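Local coordinates for protein EDTA monooxygenase (EDTA-degrading bacterium BNC1, PDB 5DQP) that probably acts as a flavin-dependent monooxygenase in EDTA degradation, using reduced FMN and molecular oxygen to oxidise its substrate, at residues 11-16 against 54-59; 39-44 against 387-392. All blocks are in the same frame, centred on the assembly; numbering follows the deposited sequence. Where two conformers were deposited one is given.

Overall arrangement
Both contacts lie beside the seam where the first and last strands of a parallel beta barrel meet, strand 7-11 lying between 52-55 and 380-383. Contact 1 joins the ends of strands 7-11 and 52-55; contact 2, centred about 13 Å from the centre of contact 1, packs helix 35-47 against the start of helix 390-405. They touch directly, among other places where Ser15 O lies 2.9 Å from Leu388 N, a probable hydrogen bond, and where Leu12 CD1 packs 3.7 Å from Ser41 CB. Contact 1 holds Asp57, a predicted FMN ligand, and a bound polyether, probably from the crystallisation liquor, comes within about 3 Å of the side chain of Ala56; contact 2 lies away from the predicted FMN site.

Contact 1 of 2, residues 11-16 against 54-59; sequences WLNSSG and FLADQP
In the Trp11 conformer described, Phe54 turns the edge of its ring onto one face of the indole, a T-shaped pair with planes at 87° and Phe54 CD2 3.9 Å from Trp11 CD2. Phe54 CG lies anti to its backbone N (chi1 167°), which runs the side chain beside that of Trp11 and presents the ring edge. Ala56 CB meets the indole obliquely, 3.7 Å from Trp11 CZ3; its small methyl fits beside the large ring, whose NE1 hydrogen-bonds to Ser266 OG. The Asn13 amide grips the backbone of Ala56 twice: OD1 takes Ala56 N at 2.9 Å on an in-plane lone pair, while ND2 gives to Ala56 O at 2.8 Å, lying above that carbonyl's plane. Asparagine suits this place because one short side chain offers both acceptor and donor. A leucine here would probably leave Ala56 N and O without these mates and let the chain leading to Asp57 shift. Leu12 N continues the parallel pairing to Phe54 O at 2.8 Å, and Leu12 CB rests on Leu55 CD2. These are strand ends of a TIM-like barrel: strand 90-96 flanks 52-55, helices 35-47 and 75-85 cover Leu12, and Leu55 also packs against helix 75-85.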
ATOM      1  N   TRP A  11     -12.330 -10.262  -9.155  0.56 22.42           N
ATOM      2  CA  TRP A  11     -10.878 -10.362  -9.124  0.56 25.88           C
ATOM      3  C   TRP A  11     -10.296  -9.330 -10.070  0.56 22.56           C
ATOM      4  O   TRP A  11     -10.818  -9.096 -11.165  0.56 22.19           O
ATOM      5  CB  TRP A  11     -10.381 -11.733  -9.566  0.56 24.60           C
ATOM      6  CG  TRP A  11     -10.631 -12.871  -8.688  0.56 25.38           C
ATOM      7  CD1 TRP A  11     -11.843 -13.397  -8.344  0.56 24.97           C
ATOM      8  CD2 TRP A  11      -9.638 -13.721  -8.097  0.56 29.55           C
ATOM      9  NE1 TRP A  11     -11.668 -14.504  -7.547  0.56 27.82           N
ATOM     10  CE2 TRP A  11     -10.324 -14.726  -7.381  0.56 29.84           C
ATOM     11  CE3 TRP A  11      -8.235 -13.724  -8.098  0.56 26.84           C
ATOM     12  CZ2 TRP A  11      -9.654 -15.724  -6.663  0.56 30.81           C
ATOM     13  CZ3 TRP A  11      -7.572 -14.715  -7.389  0.56 29.79           C
ATOM     14  CH2 TRP A  11      -8.281 -15.701  -6.678  0.56 31.25           C
ATOM     15  N   LEU A  12      -9.183  -8.747  -9.672  1.00 23.89           N
ATOM     16  CA  LEU A  12      -8.549  -7.731 -10.501  1.00 22.26           C
ATOM     17  C   LEU A  12      -7.070  -7.964 -10.787  1.00 18.91           C
ATOM     18  O   LEU A  12      -6.453  -7.131 -11.460  1.00 22.32           O
ATOM     19  CB  LEU A  12      -8.731  -6.338  -9.867  1.00 17.85           C
ATOM     20  CG  LEU A  12      -9.282  -5.325 -10.887  1.00 28.54           C
ATOM     21  CD1 LEU A  12     -10.669  -5.730 -11.432  1.00 25.89           C
ATOM     22  CD2 LEU A  12      -9.328  -3.922 -10.307  1.00 24.34           C
ATOM     23  N   ASN A  13      -6.498  -9.079 -10.354  1.00 19.05           N
ATOM     24  CA  ASN A  13      -5.053  -9.278 -10.489  1.00 21.35           C
ATOM     25  C   ASN A  13      -4.580  -9.331 -11.940  1.00 22.28           C
ATOM     26  O   ASN A  13      -5.142 -10.049 -12.778  1.00 19.30           O
ATOM     27  CB  ASN A  13      -4.640 -10.574  -9.800  1.00 23.19           C
ATOM     28  CG  ASN A  13      -4.798 -10.503  -8.309  1.00 21.64           C
ATOM     29  OD1 ASN A  13      -5.891 -10.586  -7.806  1.00 23.21           O
ATOM     30  ND2 ASN A  13      -3.700 -10.354  -7.603  1.00 21.41           N
ATOM     31  N   SER A  14      -3.501  -8.608 -12.212  1.00 18.73           N
ATOM     32  CA  SER A  14      -2.624  -8.864 -13.372  1.00 20.43           C
ATOM     33  C   SER A  14      -3.453  -8.858 -14.654  1.00 19.06           C
ATOM     34  O   SER A  14      -4.214  -7.906 -14.887  1.00 22.91           O
ATOM     35  CB  SER A  14      -1.844 -10.151 -13.104  1.00 20.45           C
ATOM     36  OG  SER A  14      -0.968 -10.427 -14.186  1.00 20.40           O
ATOM     37  N   SER A  15      -3.328  -9.867 -15.524  1.00 22.99           N
ATOM     38  CA  SER A  15      -3.916  -9.837 -16.858  1.00 20.47           C
ATOM     39  C   SER A  15      -5.155 -10.708 -16.978  1.00 19.82           C
ATOM     40  O   SER A  15      -5.740 -10.787 -18.059  1.00 19.89           O
ATOM     41  CB  SER A  15      -2.879 -10.278 -17.899  1.00 18.28           C
ATOM     42  OG  SER A  15      -2.334 -11.541 -17.557  1.00 18.58           O
ATOM     43  N   GLY A  16      -5.577 -11.337 -15.894  1.00 17.32           N
ATOM     44  CA  GLY A  16      -6.603 -12.361 -15.942  1.00 23.20           C
ATOM     45  C   GLY A  16      -6.130 -13.624 -15.250  1.00 25.74           C
ATOM     46  O   GLY A  16      -4.947 -13.809 -14.977  1.00 22.19           O
ATOM     47  N   PHE A  54     -11.220  -7.295  -5.981  1.00 16.46           N
ATOM     48  CA  PHE A  54     -10.426  -8.106  -5.082  1.00 19.25           C
ATOM     49  C   PHE A  54      -9.042  -8.331  -5.673  1.00 15.96           C
ATOM     50  O   PHE A  54      -8.900  -8.607  -6.870  1.00 19.74           O
ATOM     51  CB  PHE A  54     -11.127  -9.452  -4.828  1.00 22.89           C
ATOM     52  CG  PHE A  54     -10.253 -10.484  -4.168  1.00 22.70           C
ATOM     53  CD1 PHE A  54      -9.791 -10.287  -2.882  1.00 21.18           C
ATOM     54  CD2 PHE A  54      -9.930 -11.660  -4.821  1.00 25.96           C
ATOM     55  CE1 PHE A  54      -9.009 -11.226  -2.257  1.00 23.48           C
ATOM     56  CE2 PHE A  54      -9.143 -12.638  -4.192  1.00 26.64           C
ATOM     57  CZ  PHE A  54      -8.685 -12.415  -2.916  1.00 26.31           C
ATOM     58  N   LEU A  55      -8.033  -8.237  -4.821  1.00 14.63           N
ATOM     59  CA  LEU A  55      -6.652  -8.503  -5.183  1.00 20.58           C
ATOM     60  C   LEU A  55      -6.133  -9.636  -4.313  1.00 17.86           C
ATOM     61  O   LEU A  55      -6.055  -9.501  -3.090  1.00 19.23           O
ATOM     62  CB  LEU A  55      -5.792  -7.245  -5.012  1.00 17.60           C
ATOM     63  CG  LEU A  55      -6.094  -6.116  -5.998  1.00 16.46           C
ATOM     64  CD1 LEU A  55      -5.331  -4.838  -5.599  1.00 15.25           C
ATOM     65  CD2 LEU A  55      -5.738  -6.525  -7.412  1.00 21.35           C
ATOM     66  N   ALA A  56      -5.820 -10.760  -4.940  1.00 21.46           N
ATOM     67  CA  ALA A  56      -5.076 -11.819  -4.276  1.00 18.42           C
ATOM     68  C   ALA A  56      -3.617 -11.388  -4.162  1.00 21.42           C
ATOM     69  O   ALA A  56      -3.168 -10.472  -4.853  1.00 19.09           O
ATOM     70  CB  ALA A  56      -5.188 -13.126  -5.057  1.00 14.60           C
ATOM     71  N   ASP A  57      -2.877 -12.032  -3.263  1.00 19.70           N
ATOM     72  CA  ASP A  57      -1.464 -11.703  -3.154  1.00 22.41           C
ATOM     73  C   ASP A  57      -0.680 -12.826  -2.486  1.00 26.32           C
ATOM     74  O   ASP A  57      -1.177 -13.505  -1.589  1.00 26.90           O
ATOM     75  CB  ASP A  57      -1.238 -10.409  -2.368  1.00 19.90           C
ATOM     76  CG  ASP A  57       0.229 -10.009  -2.333  1.00 26.57           C
ATOM     77  OD1 ASP A  57       0.829  -9.968  -3.431  1.00 28.11           O
ATOM     78  OD2 ASP A  57       0.783  -9.763  -1.227  1.00 27.52           O
ATOM     79  N   GLN A  58       0.561 -13.001  -2.940  1.00 25.41           N
ATOM     80  CA  GLN A  58       1.584 -13.748  -2.227  1.00 23.61           C
ATOM     81  C   GLN A  58       2.861 -12.958  -2.458  1.00 25.96           C
ATOM     82  O   GLN A  58       3.123 -12.545  -3.597  1.00 23.67           O
ATOM     83  CB  GLN A  58       1.753 -15.181  -2.725  1.00 24.96           C
ATOM     84  CG  GLN A  58       0.676 -16.110  -2.211  1.00 26.21           C
ATOM     85  CD  GLN A  58       0.881 -17.510  -2.704  1.00 30.70           C
ATOM     86  OE1 GLN A  58       1.899 -17.812  -3.325  1.00 30.42           O
ATOM     87  NE2 GLN A  58      -0.088 -18.381  -2.440  1.00 35.89           N
ATOM     88  N   PRO A  59       3.646 -12.704  -1.423  1.00 24.82           N
ATOM     89  CA  PRO A  59       4.957 -12.041  -1.629  1.00 21.45           C
ATOM     90  C   PRO A  59       6.033 -13.031  -2.075  1.00 22.75           C
ATOM     91  O   PRO A  59       6.920 -13.424  -1.318  1.00 20.88           O
ATOM     92  CB  PRO A  59       5.244 -11.424  -0.252  1.00 20.88           C
ATOM     93  CG  PRO A  59       4.045 -11.812   0.659  1.00 24.29           C
ATOM     94  CD  PRO A  59       3.320 -12.922  -0.005  1.00 18.24           C
TER

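Contact 2 of 2, residues 39-44 against 387-392; sequences IRSAEI and LLPDAL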
ATOM      1  N   ILE A  39      -6.974   0.738 -13.555  1.00 20.59           N
ATOM      2  CA  ILE A  39      -8.034   1.740 -13.592  1.00 24.83           C
ATOM      3  C   ILE A  39      -9.113   1.303 -14.569  1.00 22.82           C
ATOM      4  O   ILE A  39     -10.311   1.358 -14.264  1.00 22.05           O
ATOM      5  CB  ILE A  39      -7.479   3.130 -13.969  1.00 24.90           C
ATOM      6  CG1 ILE A  39      -6.380   3.581 -13.003  1.00 24.90           C
ATOM      7  CG2 ILE A  39      -8.614   4.169 -14.008  1.00 20.44           C
ATOM      8  CD1 ILE A  39      -6.804   3.613 -11.562  1.00 18.42           C
ATOM      9  N   ARG A  40      -8.698   0.887 -15.772  1.00 22.17           N
ATOM     10  CA  ARG A  40      -9.659   0.453 -16.775  1.00 26.17           C
ATOM     11  C   ARG A  40     -10.576  -0.629 -16.214  1.00 25.73           C
ATOM     12  O   ARG A  40     -11.804  -0.554 -16.351  1.00 21.20           O
ATOM     13  CB  ARG A  40      -8.925  -0.027 -18.027  1.00 25.31           C
ATOM     14  CG  ARG A  40      -9.835  -0.446 -19.203  1.00 40.27           C
ATOM     15  CD  ARG A  40      -9.053  -0.351 -20.549  1.00 57.70           C
ATOM     16  NE  ARG A  40      -9.636  -1.141 -21.638  1.00 52.70           N
ATOM     17  CZ  ARG A  40      -9.068  -1.318 -22.835  1.00 62.46           C
ATOM     18  NH1 ARG A  40      -7.891  -0.759 -23.118  1.00 51.99           N
ATOM     19  NH2 ARG A  40      -9.676  -2.072 -23.758  1.00 43.29           N
ATOM     20  N   SER A  41     -10.000  -1.627 -15.540  1.00 19.51           N
ATOM     21  CA  SER A  41     -10.831  -2.705 -15.016  1.00 20.83           C
ATOM     22  C   SER A  41     -11.694  -2.233 -13.863  1.00 21.00           C
ATOM     23  O   SER A  41     -12.840  -2.681 -13.717  1.00 19.96           O
ATOM     24  CB  SER A  41      -9.966  -3.876 -14.564  1.00 21.39           C
ATOM     25  OG  SER A  41      -9.562  -4.604 -15.690  1.00 22.62           O
ATOM     26  N   ALA A  42     -11.159  -1.352 -13.005  1.00 20.06           N
ATOM     27  CA  ALA A  42     -11.966  -0.927 -11.866  1.00 20.76           C
ATOM     28  C   ALA A  42     -13.113  -0.031 -12.321  1.00 20.76           C
ATOM     29  O   ALA A  42     -14.201  -0.085 -11.741  1.00 17.19           O
ATOM     30  CB  ALA A  42     -11.098  -0.222 -10.812  1.00 14.76           C
ATOM     31  N   GLU A  43     -12.884   0.791 -13.353  1.00 20.67           N
ATOM     32  CA  GLU A  43     -13.952   1.627 -13.910  1.00 21.68           C
ATOM     33  C   GLU A  43     -15.008   0.785 -14.634  1.00 22.27           C
ATOM     34  O   GLU A  43     -16.190   1.151 -14.649  1.00 22.05           O
ATOM     35  CB  GLU A  43     -13.366   2.682 -14.856  1.00 22.10           C
ATOM     36  CG  GLU A  43     -12.695   3.913 -14.187  1.00 32.21           C
ATOM     37  CD  GLU A  43     -13.678   4.963 -13.579  1.00 48.23           C
ATOM     38  OE1 GLU A  43     -13.189   6.035 -13.136  1.00 42.03           O
ATOM     39  OE2 GLU A  43     -14.919   4.737 -13.534  1.00 41.18           O
ATOM     40  N   ILE A  44     -14.617  -0.339 -15.241  1.00 15.66           N
ATOM     41  CA  ILE A  44     -15.621  -1.254 -15.781  1.00 20.22           C
ATOM     42  C   ILE A  44     -16.472  -1.841 -14.654  1.00 18.63           C
ATOM     43  O   ILE A  44     -17.702  -1.883 -14.744  1.00 20.13           O
ATOM     44  CB  ILE A  44     -14.951  -2.350 -16.629  1.00 23.77           C
ATOM     45  CG1 ILE A  44     -14.464  -1.761 -17.960  1.00 20.37           C
ATOM     46  CG2 ILE A  44     -15.904  -3.546 -16.852  1.00 19.73           C
ATOM     47  CD1 ILE A  44     -13.467  -2.682 -18.686  1.00 24.22           C
ATOM     48  N   LEU A 387      -9.791 -13.195 -18.742  1.00 25.83           N
ATOM     49  CA  LEU A 387      -8.975 -12.159 -19.365  1.00 21.06           C
ATOM     50  C   LEU A 387      -9.446 -10.810 -18.845  1.00 23.60           C
ATOM     51  O   LEU A 387     -10.649 -10.530 -18.872  1.00 21.47           O
ATOM     52  CB  LEU A 387      -9.093 -12.195 -20.898  1.00 23.61           C
ATOM     53  CG  LEU A 387      -8.358 -11.072 -21.638  1.00 27.05           C
ATOM     54  CD1 LEU A 387      -6.859 -11.060 -21.287  1.00 22.68           C
ATOM     55  CD2 LEU A 387      -8.575 -11.195 -23.157  1.00 27.01           C
ATOM     56  N   LEU A 388      -8.502  -9.991 -18.366  1.00 20.40           N
ATOM     57  CA  LEU A 388      -8.789  -8.608 -17.952  1.00 27.14           C
ATOM     58  C   LEU A 388      -8.185  -7.616 -18.945  1.00 26.60           C
ATOM     59  O   LEU A 388      -7.066  -7.814 -19.416  1.00 22.53           O
ATOM     60  CB  LEU A 388      -8.254  -8.339 -16.530  1.00 22.68           C
ATOM     61  CG  LEU A 388      -9.055  -9.096 -15.456  1.00 22.55           C
ATOM     62  CD1 LEU A 388      -8.395  -9.095 -14.078  1.00 19.69           C
ATOM     63  CD2 LEU A 388     -10.427  -8.441 -15.384  1.00 22.06           C
ATOM     64  N   PRO A 389      -8.922  -6.538 -19.268  1.00 23.40           N
ATOM     65  CA  PRO A 389     -10.286  -6.249 -18.815  1.00 27.02           C
ATOM     66  C   PRO A 389     -11.389  -6.929 -19.626  1.00 27.41           C
ATOM     67  O   PRO A 389     -12.547  -6.895 -19.184  1.00 25.18           O
ATOM     68  CB  PRO A 389     -10.385  -4.724 -18.975  1.00 28.33           C
ATOM     69  CG  PRO A 389      -9.439  -4.399 -20.039  1.00 36.96           C
ATOM     70  CD  PRO A 389      -8.278  -5.347 -19.851  1.00 26.26           C
ATOM     71  N   ASP A 390     -11.020  -7.537 -20.765  1.00 24.43           N
ATOM     72  CA  ASP A 390     -11.994  -7.888 -21.801  1.00 26.03           C
ATOM     73  C   ASP A 390     -13.145  -8.719 -21.250  1.00 20.49           C
ATOM     74  O   ASP A 390     -14.311  -8.435 -21.543  1.00 24.80           O
ATOM     75  CB  ASP A 390     -11.314  -8.635 -22.967  1.00 25.72           C
ATOM     76  CG  ASP A 390     -10.270  -7.768 -23.719  1.00 32.36           C
ATOM     77  OD1 ASP A 390      -9.595  -6.942 -23.069  1.00 32.81           O
ATOM     78  OD2 ASP A 390     -10.101  -7.922 -24.955  1.00 31.32           O
ATOM     79  N   ALA A 391     -12.843  -9.772 -20.468  1.00 19.09           N
ATOM     80  CA  ALA A 391     -13.913 -10.671 -20.021  1.00 19.97           C
ATOM     81  C   ALA A 391     -14.732 -10.060 -18.899  1.00 22.28           C
ATOM     82  O   ALA A 391     -15.922 -10.363 -18.767  1.00 21.81           O
ATOM     83  CB  ALA A 391     -13.370 -12.025 -19.570  1.00 18.38           C
ATOM     84  N   LEU A 392     -14.140  -9.183 -18.093  1.00 19.77           N
ATOM     85  CA  LEU A 392     -14.973  -8.489 -17.127  1.00 22.09           C
ATOM     86  C   LEU A 392     -15.895  -7.516 -17.837  1.00 18.04           C
ATOM     87  O   LEU A 392     -17.031  -7.311 -17.410  1.00 19.79           O
ATOM     88  CB  LEU A 392     -14.113  -7.780 -16.085  1.00 17.57           C
ATOM     89  CG  LEU A 392     -14.807  -7.092 -14.917  1.00 16.72           C
ATOM     90  CD1 LEU A 392     -15.624  -8.132 -14.156  1.00 16.16           C
ATOM     91  CD2 LEU A 392     -13.717  -6.475 -14.038  1.00 22.14           C
TER
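The backbones come nearest where Ser41, on helix 35-47, faces Pro389, their CA atoms 5.2 Å apart, before the gap widens to 7.4 Å between the CA atoms of Ile44 and Leu392. A cis peptide precedes Pro389, whose CB is directed toward the helix. Ser41 OG touches the flank of that ring, 3.4 Å from Pro389 CB; a residue this small lets the two backbones come close. One turn on, Ile44 meets the ring at about a right angle, CD1 reaching 3.7 Å from the same Pro389 CB. Its other branch takes a different partner: CG2, anti to the backbone N, approaches Leu392 CG at 4.2 Å. Branching at CB thus lets one isoleucine cover both the proline and the first turn of helix 390-405. Leu392 CD2 lies 3.9 Å from Ser41 O. On the exposed side, Arg40 stretches across the proline with its chain extended from CG to NE, and NE passes 3.6 Å from Pro389 CG. Arg40 makes no salt bridge to Asp390, which pairs through OD2 with Arg26 NH1. No hydrogen bond crosses, so the fit rests on shape and apolar contact. Here the first and last of the helices surrounding a TIM-like barrel, 35-47 and 390-405, pack side by side, closing its outer ring.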